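Long-range contacts in sensor protein DivL (PDB 4Q20), which acts as a histidine-kinase-like sensor of Caulobacter crescentus, required for cell division and growth, and phosphorylates the cell-cycle regulator CtrA: residues V116-Q124 with L179-L190; D152-L163 with G222-H233. One frame throughout, in Å; residues are numbered along the deposited sequence.

Contact 1 (V116-Q124 with L179-L190); sequences VSDLLLNAQ and LSARRALGEVRL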
loop_
_atom_site.group_PDB
_atom_site.type_symbol
_atom_site.label_atom_id
_atom_site.label_comp_id
_atom_site.label_asym_id
_atom_site.label_seq_id
_atom_site.Cartn_x
_atom_site.Cartn_y
_atom_site.Cartn_z
ATOM N N VAL A 116 26.553 11.635 -16.289
ATOM C CA VAL A 116 25.692 12.514 -15.487
ATOM C C VAL A 116 24.601 13.218 -16.354
ATOM O O VAL A 116 23.454 13.351 -15.904
ATOM C CB VAL A 116 26.536 13.538 -14.676
ATOM C CG1 VAL A 116 25.653 14.446 -13.844
ATOM C CG2 VAL A 116 27.553 12.836 -13.787
ATOM N N SER A 117 24.960 13.648 -17.574
ATOM C CA SER A 117 24.060 14.327 -18.517
ATOM C C SER A 117 22.780 13.504 -18.785
ATOM O O SER A 117 21.672 14.050 -18.706
ATOM C CB SER A 117 24.784 14.606 -19.834
ATOM O OG SER A 117 26.048 15.211 -19.615
ATOM N N ASP A 118 22.938 12.190 -19.052
ATOM C CA ASP A 118 21.808 11.313 -19.336
ATOM C C ASP A 118 20.972 11.059 -18.083
ATOM O O ASP A 118 19.742 11.070 -18.171
ATOM C CB ASP A 118 22.235 9.990 -20.018
ATOM C CG ASP A 118 23.156 9.016 -19.283
ATOM O OD1 ASP A 118 22.908 8.744 -18.082
ATOM O OD2 ASP A 118 23.999 8.368 -19.965
ATOM N N LEU A 119 21.645 10.875 -16.920
ATOM C CA LEU A 119 21.050 10.626 -15.612
ATOM C C LEU A 119 20.061 11.761 -15.236
ATOM O O LEU A 119 18.942 11.482 -14.785
ATOM C CB LEU A 119 22.190 10.505 -14.582
ATOM C CG LEU A 119 21.852 10.025 -13.156
ATOM C CD1 LEU A 119 21.748 8.514 -13.091
ATOM C CD2 LEU A 119 22.902 10.485 -12.179
ATOM N N LEU A 120 20.455 13.023 -15.496
ATOM C CA LEU A 120 19.638 14.209 -15.250
ATOM C C LEU A 120 18.461 14.312 -16.227
ATOM O O LEU A 120 17.354 14.640 -15.797
ATOM C CB LEU A 120 20.512 15.473 -15.339
ATOM C CG LEU A 120 20.986 16.072 -14.006
ATOM C CD1 LEU A 120 21.935 15.138 -13.253
ATOM C CD2 LEU A 120 21.658 17.382 -14.239
ATOM N N LEU A 121 18.685 14.031 -17.531
ATOM C CA LEU A 121 17.630 14.100 -18.553
ATOM C C LEU A 121 16.586 12.994 -18.380
ATOM O O LEU A 121 15.413 13.203 -18.702
ATOM C CB LEU A 121 18.216 14.045 -19.972
ATOM C CG LEU A 121 18.882 15.330 -20.464
ATOM C CD1 LEU A 121 19.886 15.038 -21.569
ATOM C CD2 LEU A 121 17.849 16.368 -20.904
ATOM N N ASN A 122 17.005 11.825 -17.863
ATOM C CA ASN A 122 16.100 10.699 -17.623
ATOM C C ASN A 122 15.188 11.016 -16.439
ATOM O O ASN A 122 14.002 10.693 -16.494
ATOM C CB ASN A 122 16.880 9.407 -17.416
ATOM C CG ASN A 122 17.661 8.984 -18.640
ATOM O OD1 ASN A 122 17.525 9.552 -19.722
ATOM N ND2 ASN A 122 18.566 8.035 -18.485
ATOM N N ALA A 123 15.712 11.718 -15.411
ATOM C CA ALA A 123 14.900 12.094 -14.256
ATOM C C ALA A 123 13.878 13.177 -14.642
ATOM O O ALA A 123 12.757 13.178 -14.125
ATOM C CB ALA A 123 15.785 12.558 -13.113
ATOM N N GLN A 124 14.246 14.051 -15.589
ATOM C CA GLN A 124 13.396 15.130 -16.115
ATOM C C GLN A 124 12.224 14.563 -16.950
ATOM O O GLN A 124 11.085 15.025 -16.798
ATOM C CB GLN A 124 14.242 16.093 -16.949
ATOM C CG GLN A 124 13.474 17.295 -17.494
ATOM C CD GLN A 124 14.196 17.964 -18.633
ATOM O OE1 GLN A 124 14.687 17.315 -19.568
ATOM N NE2 GLN A 124 14.293 19.277 -18.562
ATOM N N LEU A 179 17.319 20.724 -12.169
ATOM C CA LEU A 179 18.235 19.595 -12.001
ATOM C C LEU A 179 19.577 19.988 -12.559
ATOM O O LEU A 179 19.698 20.129 -13.776
ATOM C CB LEU A 179 17.723 18.354 -12.762
ATOM C CG LEU A 179 16.582 17.557 -12.186
ATOM C CD1 LEU A 179 15.256 17.988 -12.807
ATOM C CD2 LEU A 179 16.766 16.109 -12.521
ATOM N N SER A 180 20.578 20.178 -11.711
ATOM C CA SER A 180 21.910 20.566 -12.191
ATOM C C SER A 180 23.011 19.635 -11.653
ATOM O O SER A 180 22.804 18.908 -10.677
ATOM C CB SER A 180 22.222 22.021 -11.823
ATOM O OG SER A 180 22.047 22.272 -10.438
ATOM N N ALA A 181 24.178 19.670 -12.303
ATOM C CA ALA A 181 25.355 18.905 -11.921
ATOM C C ALA A 181 26.598 19.745 -12.117
ATOM O O ALA A 181 26.628 20.602 -13.004
ATOM C CB ALA A 181 25.444 17.641 -12.732
ATOM N N ARG A 182 27.623 19.519 -11.290
ATOM C CA ARG A 182 28.875 20.267 -11.367
ATOM C C ARG A 182 30.035 19.433 -10.846
ATOM O O ARG A 182 29.931 18.833 -9.777
ATOM C CB ARG A 182 28.738 21.591 -10.564
ATOM C CG ARG A 182 29.998 22.453 -10.437
ATOM C CD ARG A 182 29.686 23.860 -9.944
ATOM N NE ARG A 182 29.134 23.878 -8.583
ATOM C CZ ARG A 182 28.824 24.984 -7.913
ATOM N NH1 ARG A 182 29.012 26.179 -8.461
ATOM N NH2 ARG A 182 28.327 24.902 -6.684
ATOM N N ARG A 183 31.139 19.405 -11.603
ATOM C CA ARG A 183 32.385 18.747 -11.228
ATOM C C ARG A 183 33.332 19.824 -10.710
ATOM O O ARG A 183 33.865 20.602 -11.502
ATOM C CB ARG A 183 33.002 17.981 -12.419
ATOM C CG ARG A 183 34.247 17.189 -12.032
ATOM C CD ARG A 183 34.840 16.382 -13.178
ATOM N NE ARG A 183 34.036 15.204 -13.511
ATOM C CZ ARG A 183 34.096 14.034 -12.876
ATOM N NH1 ARG A 183 34.921 13.867 -11.847
ATOM N NH2 ARG A 183 33.321 13.030 -13.254
ATOM N N ALA A 184 33.496 19.915 -9.389
ATOM C CA ALA A 184 34.372 20.912 -8.762
ATOM C C ALA A 184 34.817 20.445 -7.390
ATOM O O ALA A 184 34.050 19.800 -6.681
ATOM C CB ALA A 184 33.648 22.255 -8.643
ATOM N N LEU A 185 36.053 20.791 -7.021
ATOM C CA LEU A 185 36.722 20.539 -5.732
ATOM C C LEU A 185 36.814 19.049 -5.394
ATOM O O LEU A 185 36.522 18.657 -4.263
ATOM C CB LEU A 185 36.038 21.300 -4.558
ATOM C CG LEU A 185 35.715 22.780 -4.754
ATOM C CD1 LEU A 185 34.574 23.215 -3.849
ATOM C CD2 LEU A 185 36.944 23.634 -4.603
ATOM N N GLY A 186 37.241 18.251 -6.368
ATOM C CA GLY A 186 37.426 16.805 -6.243
ATOM C C GLY A 186 36.174 16.004 -5.967
ATOM O O GLY A 186 36.236 14.975 -5.288
ATOM N N GLU A 187 35.039 16.452 -6.510
ATOM C CA GLU A 187 33.741 15.788 -6.351
ATOM C C GLU A 187 32.772 16.175 -7.475
ATOM O O GLU A 187 33.004 17.141 -8.213
ATOM C CB GLU A 187 33.100 16.136 -4.976
ATOM C CG GLU A 187 32.747 17.610 -4.799
ATOM C CD GLU A 187 31.605 17.999 -3.876
ATOM O OE1 GLU A 187 31.106 17.132 -3.129
ATOM O OE2 GLU A 187 31.215 19.185 -3.888
ATOM N N VAL A 188 31.643 15.457 -7.536
ATOM C CA VAL A 188 30.546 15.789 -8.421
ATOM C C VAL A 188 29.360 16.068 -7.511
ATOM O O VAL A 188 29.096 15.295 -6.596
ATOM C CB VAL A 188 30.279 14.728 -9.524
ATOM C CG1 VAL A 188 28.860 14.834 -10.095
ATOM C CG2 VAL A 188 31.307 14.867 -10.639
ATOM N N ARG A 189 28.698 17.200 -7.715
ATOM C CA ARG A 189 27.533 17.564 -6.922
ATOM C C ARG A 189 26.289 17.655 -7.799
ATOM O O ARG A 189 26.287 18.355 -8.808
ATOM C CB ARG A 189 27.752 18.855 -6.103
ATOM C CG ARG A 189 28.080 20.126 -6.881
ATOM C CD ARG A 189 28.336 21.292 -5.943
ATOM N NE ARG A 189 27.103 21.838 -5.365
ATOM C CZ ARG A 189 27.059 22.546 -4.241
ATOM N NH1 ARG A 189 28.172 22.793 -3.557
ATOM N NH2 ARG A 189 25.902 23.004 -3.786
ATOM N N LEU A 190 25.242 16.924 -7.417
ATOM C CA LEU A 190 23.952 16.918 -8.108
ATOM C C LEU A 190 22.992 17.804 -7.323
ATOM O O LEU A 190 22.774 17.557 -6.140
ATOM C CB LEU A 190 23.404 15.474 -8.248
ATOM C CG LEU A 190 24.372 14.416 -8.819
ATOM C CD1 LEU A 190 23.804 13.043 -8.687
ATOM C CD2 LEU A 190 24.723 14.685 -10.266
#
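Val116 and Ala181 meet methyl to methyl, with Val116 CG1 3.4 Å from Ala181 CB. The valine sets CG1 anti to its own nitrogen (chi1 -180°), and the same methyl also reaches Leu190 CD2 at 3.7 Å on the neighbouring strand. The small side chain of Ala181 accommodates the valine methyl. The axes of helix 116-124 and strand 179-183 run nearly antiparallel, 8.9 Å apart at their closest. The backbones come nearer one turn on, where Leu120 CA and Leu179 CA are 6.4 Å apart. Here Leu120 lies across both strands: CD2 rests 3.4 Å from the carbonyl O of Leu179, while CD1 is 4.1 Å from Leu190 CD2. Leu120 and Leu179 lie alongside each other, pointing opposite ways, and Leu179 CD2 sits 3.7 Å from Ala123 CB; the short alanine suits a place where a branched leucine end arrives.

Packing is looser at the margins, where Val116 CG2 and Val188 CG1 are 4.4 Å apart. Gln124, at the partly exposed end, turns its amide to Leu138 O. On the helix, Ser117 and the exposed Leu121 have CB directed away from the strands; on the strand, Ser180 and the exposed Arg182 have CB directed away from the helix. This apolar layer of helix on strands, with no hydrogen bond between the segments, belongs to the alpha/beta sandwich of the GHKL ATPase (Bergerat) fold.

Contact 2 (D152-L163 with G222-H233); sequences DGKRLAQTLDHL and GLALVKALVELH
The His233 ring has Leu156 CD2 over one face, a CH-pi contact 4.1 Å from the ring centroid, and Asp152 N and Arg155 CB at its edge, near the plane. The Asp152 amide donates to His233 NE2 at 3.0 Å, almost straight (173°) and only 2° out of the ring plane. The same aspartate N-caps its helix: OD1 accepts from Arg155 N, which lies above the carboxylate plane, and OD2 from Glu110 N. His233 ND1 donates to Leu229 O at 2.8 Å, from above the carbonyl plane, so the ring is gripped at both nitrogens. The His162 ring meets Gln158 CG at its edge and lies obliquely against Gly222, its CD2 3.4 Å from Gly222 CA; lacking a side chain, glycine lets the ring approach this closely.

Between the histidines the roughly antiparallel helices, axes 9.2 Å apart, pack through Thr159, Val226 and Leu229. A chi1 of -68° puts Thr159 OG1 beside the backbone N, bonded to Arg155 O, and leaves CG2 anti to it, 3.8 Å from Val230 CG2. Leu229 runs alongside Thr159 the other way, its CD1 3.4 Å from Thr159 OG1 and so covering that hydroxyl. Val226 CG2 lies 3.6 Å from His162 CB, and Leu163 CD2 closes the far end on Leu223 CD2.

His162 ND1 donates to Gln158 O, while His162 NE2 bonds to Asp95 and Gln158 NE2 to Asp98, tying this helix to helix 73-103. His233 is most simply read as neutral, protonated on ND1; with both nitrogens facing acceptors, His162 is probably doubly protonated, a positive charge that Asp95 would favour.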
loop_
_atom_site.group_PDB
_atom_site.type_symbol
_atom_site.label_atom_id
_atom_site.label_comp_id
_atom_site.label_asym_id
_atom_site.label_seq_id
_atom_site.Cartn_x
_atom_site.Cartn_y
_atom_site.Cartn_z
ATOM N N ASP A 152 26.085 3.390 -8.895
ATOM C CA ASP A 152 24.972 2.511 -9.229
ATOM C C ASP A 152 23.912 3.353 -9.925
ATOM O O ASP A 152 23.365 4.262 -9.320
ATOM C CB ASP A 152 24.440 1.825 -7.948
ATOM C CG ASP A 152 23.437 0.706 -8.151
ATOM O OD1 ASP A 152 22.356 0.973 -8.704
ATOM O OD2 ASP A 152 23.673 -0.400 -7.633
ATOM N N GLY A 153 23.682 3.074 -11.206
ATOM C CA GLY A 153 22.724 3.785 -12.048
ATOM C C GLY A 153 21.299 3.789 -11.540
ATOM O O GLY A 153 20.640 4.837 -11.528
ATOM N N LYS A 154 20.823 2.615 -11.113
ATOM C CA LYS A 154 19.475 2.443 -10.596
ATOM C C LYS A 154 19.284 3.260 -9.338
ATOM O O LYS A 154 18.299 3.983 -9.225
ATOM C CB LYS A 154 19.174 0.951 -10.322
ATOM C CG LYS A 154 17.707 0.707 -9.996
ATOM C CD LYS A 154 17.460 -0.512 -9.139
ATOM C CE LYS A 154 15.983 -0.657 -8.857
ATOM N NZ LYS A 154 15.674 -1.889 -8.090
ATOM N N ARG A 155 20.234 3.159 -8.403
ATOM C CA ARG A 155 20.146 3.825 -7.115
ATOM C C ARG A 155 20.298 5.324 -7.244
ATOM O O ARG A 155 19.573 6.042 -6.557
ATOM C CB ARG A 155 21.140 3.238 -6.101
ATOM C CG ARG A 155 20.890 1.743 -5.797
ATOM C CD ARG A 155 19.431 1.349 -5.499
ATOM N NE ARG A 155 19.265 -0.115 -5.404
ATOM C CZ ARG A 155 18.140 -0.712 -5.044
ATOM N NH1 ARG A 155 17.068 0.005 -4.742
ATOM N NH2 ARG A 155 18.085 -2.032 -4.950
ATOM N N LEU A 156 21.149 5.801 -8.172
ATOM C CA LEU A 156 21.298 7.237 -8.422
ATOM C C LEU A 156 20.052 7.807 -9.150
ATOM O O LEU A 156 19.644 8.923 -8.835
ATOM C CB LEU A 156 22.594 7.565 -9.173
ATOM C CG LEU A 156 23.896 7.404 -8.361
ATOM C CD1 LEU A 156 25.107 7.445 -9.261
ATOM C CD2 LEU A 156 24.008 8.472 -7.247
ATOM N N ALA A 157 19.400 7.012 -10.024
ATOM C CA ALA A 157 18.158 7.406 -10.718
ATOM C C ALA A 157 17.008 7.544 -9.724
ATOM O O ALA A 157 16.212 8.484 -9.794
ATOM C CB ALA A 157 17.797 6.387 -11.789
ATOM N N GLN A 158 16.955 6.619 -8.776
ATOM C CA GLN A 158 15.974 6.581 -7.700
ATOM C C GLN A 158 16.193 7.787 -6.751
ATOM O O GLN A 158 15.216 8.409 -6.324
ATOM C CB GLN A 158 16.104 5.242 -6.970
ATOM C CG GLN A 158 15.129 5.017 -5.833
ATOM C CD GLN A 158 15.198 3.610 -5.274
ATOM O OE1 GLN A 158 16.136 2.820 -5.526
ATOM N NE2 GLN A 158 14.181 3.267 -4.504
ATOM N N THR A 159 17.464 8.148 -6.481
ATOM C CA THR A 159 17.810 9.300 -5.649
ATOM C C THR A 159 17.240 10.594 -6.290
ATOM O O THR A 159 16.521 11.351 -5.622
ATOM C CB THR A 159 19.345 9.367 -5.431
ATOM O OG1 THR A 159 19.769 8.264 -4.630
ATOM C CG2 THR A 159 19.782 10.647 -4.763
ATOM N N LEU A 160 17.526 10.811 -7.583
ATOM C CA LEU A 160 17.034 11.977 -8.315
ATOM C C LEU A 160 15.517 12.009 -8.387
ATOM O O LEU A 160 14.921 13.074 -8.183
ATOM C CB LEU A 160 17.629 12.033 -9.715
ATOM C CG LEU A 160 19.154 12.191 -9.776
ATOM C CD1 LEU A 160 19.617 12.105 -11.194
ATOM C CD2 LEU A 160 19.629 13.512 -9.104
ATOM N N ASP A 161 14.889 10.852 -8.589
ATOM C CA ASP A 161 13.436 10.764 -8.631
ATOM C C ASP A 161 12.803 11.265 -7.337
ATOM O O ASP A 161 11.854 12.060 -7.395
ATOM C CB ASP A 161 12.991 9.327 -8.919
ATOM C CG ASP A 161 12.972 8.953 -10.391
ATOM O OD1 ASP A 161 13.146 9.869 -11.247
ATOM O OD2 ASP A 161 12.731 7.750 -10.698
ATOM N N HIS A 162 13.354 10.843 -6.176
ATOM C CA HIS A 162 12.850 11.247 -4.866
ATOM C C HIS A 162 12.992 12.727 -4.656
ATOM O O HIS A 162 12.053 13.343 -4.151
ATOM C CB HIS A 162 13.541 10.479 -3.742
ATOM C CG HIS A 162 12.961 9.125 -3.571
ATOM N ND1 HIS A 162 13.523 8.017 -4.174
ATOM C CD2 HIS A 162 11.813 8.757 -2.964
ATOM C CE1 HIS A 162 12.725 7.013 -3.882
ATOM N NE2 HIS A 162 11.685 7.411 -3.153
ATOM N N LEU A 163 14.144 13.307 -5.081
ATOM C CA LEU A 163 14.405 14.734 -4.955
ATOM C C LEU A 163 13.509 15.580 -5.868
ATOM O O LEU A 163 13.029 16.618 -5.421
ATOM C CB LEU A 163 15.889 15.048 -5.215
ATOM C CG LEU A 163 16.881 14.550 -4.152
ATOM C CD1 LEU A 163 18.295 14.955 -4.495
ATOM C CD2 LEU A 163 16.493 15.007 -2.745
ATOM N N GLY A 222 11.306 8.814 1.557
ATOM C CA GLY A 222 11.976 9.381 0.400
ATOM C C GLY A 222 13.312 10.059 0.652
ATOM O O GLY A 222 14.300 9.722 -0.008
ATOM N N LEU A 223 13.362 11.031 1.593
ATOM C CA LEU A 223 14.591 11.786 1.860
ATOM C C LEU A 223 15.588 10.998 2.707
ATOM O O LEU A 223 16.783 11.214 2.563
ATOM C CB LEU A 223 14.298 13.156 2.480
ATOM C CG LEU A 223 13.581 14.173 1.548
ATOM C CD1 LEU A 223 13.231 15.408 2.283
ATOM C CD2 LEU A 223 14.426 14.537 0.341
ATOM N N ALA A 224 15.118 10.066 3.533
ATOM C CA ALA A 224 15.976 9.191 4.333
ATOM C C ALA A 224 16.679 8.211 3.421
ATOM O O ALA A 224 17.838 7.897 3.658
ATOM C CB ALA A 224 15.175 8.450 5.395
ATOM N N LEU A 225 16.005 7.820 2.341
ATOM C CA LEU A 225 16.480 6.922 1.281
ATOM C C LEU A 225 17.533 7.621 0.434
ATOM O O LEU A 225 18.581 7.039 0.190
ATOM C CB LEU A 225 15.297 6.446 0.413
ATOM C CG LEU A 225 15.483 5.176 -0.367
ATOM C CD1 LEU A 225 15.756 3.970 0.567
ATOM C CD2 LEU A 225 14.267 4.912 -1.198
ATOM N N VAL A 226 17.293 8.877 0.042
ATOM C CA VAL A 226 18.257 9.730 -0.672
ATOM C C VAL A 226 19.578 9.766 0.118
ATOM O O VAL A 226 20.635 9.475 -0.438
ATOM C CB VAL A 226 17.672 11.165 -0.878
ATOM C CG1 VAL A 226 18.755 12.184 -1.215
ATOM C CG2 VAL A 226 16.569 11.178 -1.938
ATOM N N LYS A 227 19.502 10.091 1.420
ATOM C CA LYS A 227 20.653 10.163 2.316
ATOM C C LYS A 227 21.386 8.830 2.384
ATOM O O LYS A 227 22.600 8.822 2.214
ATOM C CB LYS A 227 20.221 10.602 3.710
ATOM C CG LYS A 227 21.412 10.778 4.651
ATOM C CD LYS A 227 21.036 11.376 5.953
ATOM C CE LYS A 227 22.083 11.083 6.991
ATOM N NZ LYS A 227 21.865 11.920 8.196
ATOM N N ALA A 228 20.652 7.711 2.588
ATOM C CA ALA A 228 21.197 6.360 2.714
ATOM C C ALA A 228 21.854 5.875 1.414
ATOM O O ALA A 228 22.908 5.242 1.468
ATOM C CB ALA A 228 20.106 5.381 3.158
ATOM N N LEU A 229 21.257 6.183 0.267
ATOM C CA LEU A 229 21.792 5.783 -1.045
ATOM C C LEU A 229 23.054 6.560 -1.402
ATOM O O LEU A 229 24.017 5.954 -1.866
ATOM C CB LEU A 229 20.749 5.970 -2.149
ATOM C CG LEU A 229 19.565 5.010 -2.158
ATOM C CD1 LEU A 229 18.580 5.382 -3.276
ATOM C CD2 LEU A 229 20.014 3.561 -2.230
ATOM N N VAL A 230 23.063 7.890 -1.160
ATOM C CA VAL A 230 24.215 8.743 -1.431
ATOM C C VAL A 230 25.352 8.393 -0.452
ATOM O O VAL A 230 26.518 8.376 -0.852
ATOM C CB VAL A 230 23.823 10.241 -1.396
ATOM C CG1 VAL A 230 25.039 11.144 -1.438
ATOM C CG2 VAL A 230 22.870 10.574 -2.539
ATOM N N GLU A 231 25.018 8.063 0.800
ATOM C CA GLU A 231 26.024 7.702 1.801
ATOM C C GLU A 231 26.635 6.339 1.508
ATOM O O GLU A 231 27.780 6.104 1.892
ATOM C CB GLU A 231 25.461 7.761 3.210
ATOM C CG GLU A 231 25.264 9.189 3.642
ATOM C CD GLU A 231 25.017 9.450 5.109
ATOM O OE1 GLU A 231 24.785 8.480 5.864
ATOM O OE2 GLU A 231 25.087 10.637 5.505
ATOM N N LEU A 232 25.897 5.461 0.798
ATOM C CA LEU A 232 26.355 4.138 0.362
ATOM C C LEU A 232 27.386 4.290 -0.761
ATOM O O LEU A 232 28.213 3.402 -0.954
ATOM C CB LEU A 232 25.142 3.342 -0.128
ATOM C CG LEU A 232 24.941 1.871 0.312
ATOM C CD1 LEU A 232 25.206 1.658 1.805
ATOM C CD2 LEU A 232 23.527 1.409 -0.032
ATOM N N HIS A 233 27.325 5.425 -1.502
ATOM C CA HIS A 233 28.246 5.792 -2.585
ATOM C C HIS A 233 29.497 6.534 -2.050
ATOM O O HIS A 233 30.289 7.033 -2.842
ATOM C CB HIS A 233 27.524 6.682 -3.601
ATOM C CG HIS A 233 26.647 5.931 -4.560
ATOM N ND1 HIS A 233 25.280 5.827 -4.359
ATOM C CD2 HIS A 233 26.961 5.323 -5.724
ATOM C CE1 HIS A 233 24.820 5.126 -5.377
ATOM N NE2 HIS A 233 25.794 4.805 -6.224
#

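Helix 153-170 joins the two contacts: contact 2 uses the flank that faces helix 222-232, and contact 1 adjoins the flank that faces helix 116-133. The centres lie about 13 Å apart, and the bridge is apolar, Leu119 CG meeting Leu160 CD1 at 3.6 Å and Ala123 CB meeting Leu160 CB at 3.9 Å. All three helices thus form one layer on the mixed sheet, to which contact 1 lends strands 176-183 and 187-194. Contact 2 includes Gly222 and Leu223 of the glycine-rich GLGL sequence, which in related histidine kinases borders the ATP site, and it also reaches helix 73-103 through Asp95 and Asp98.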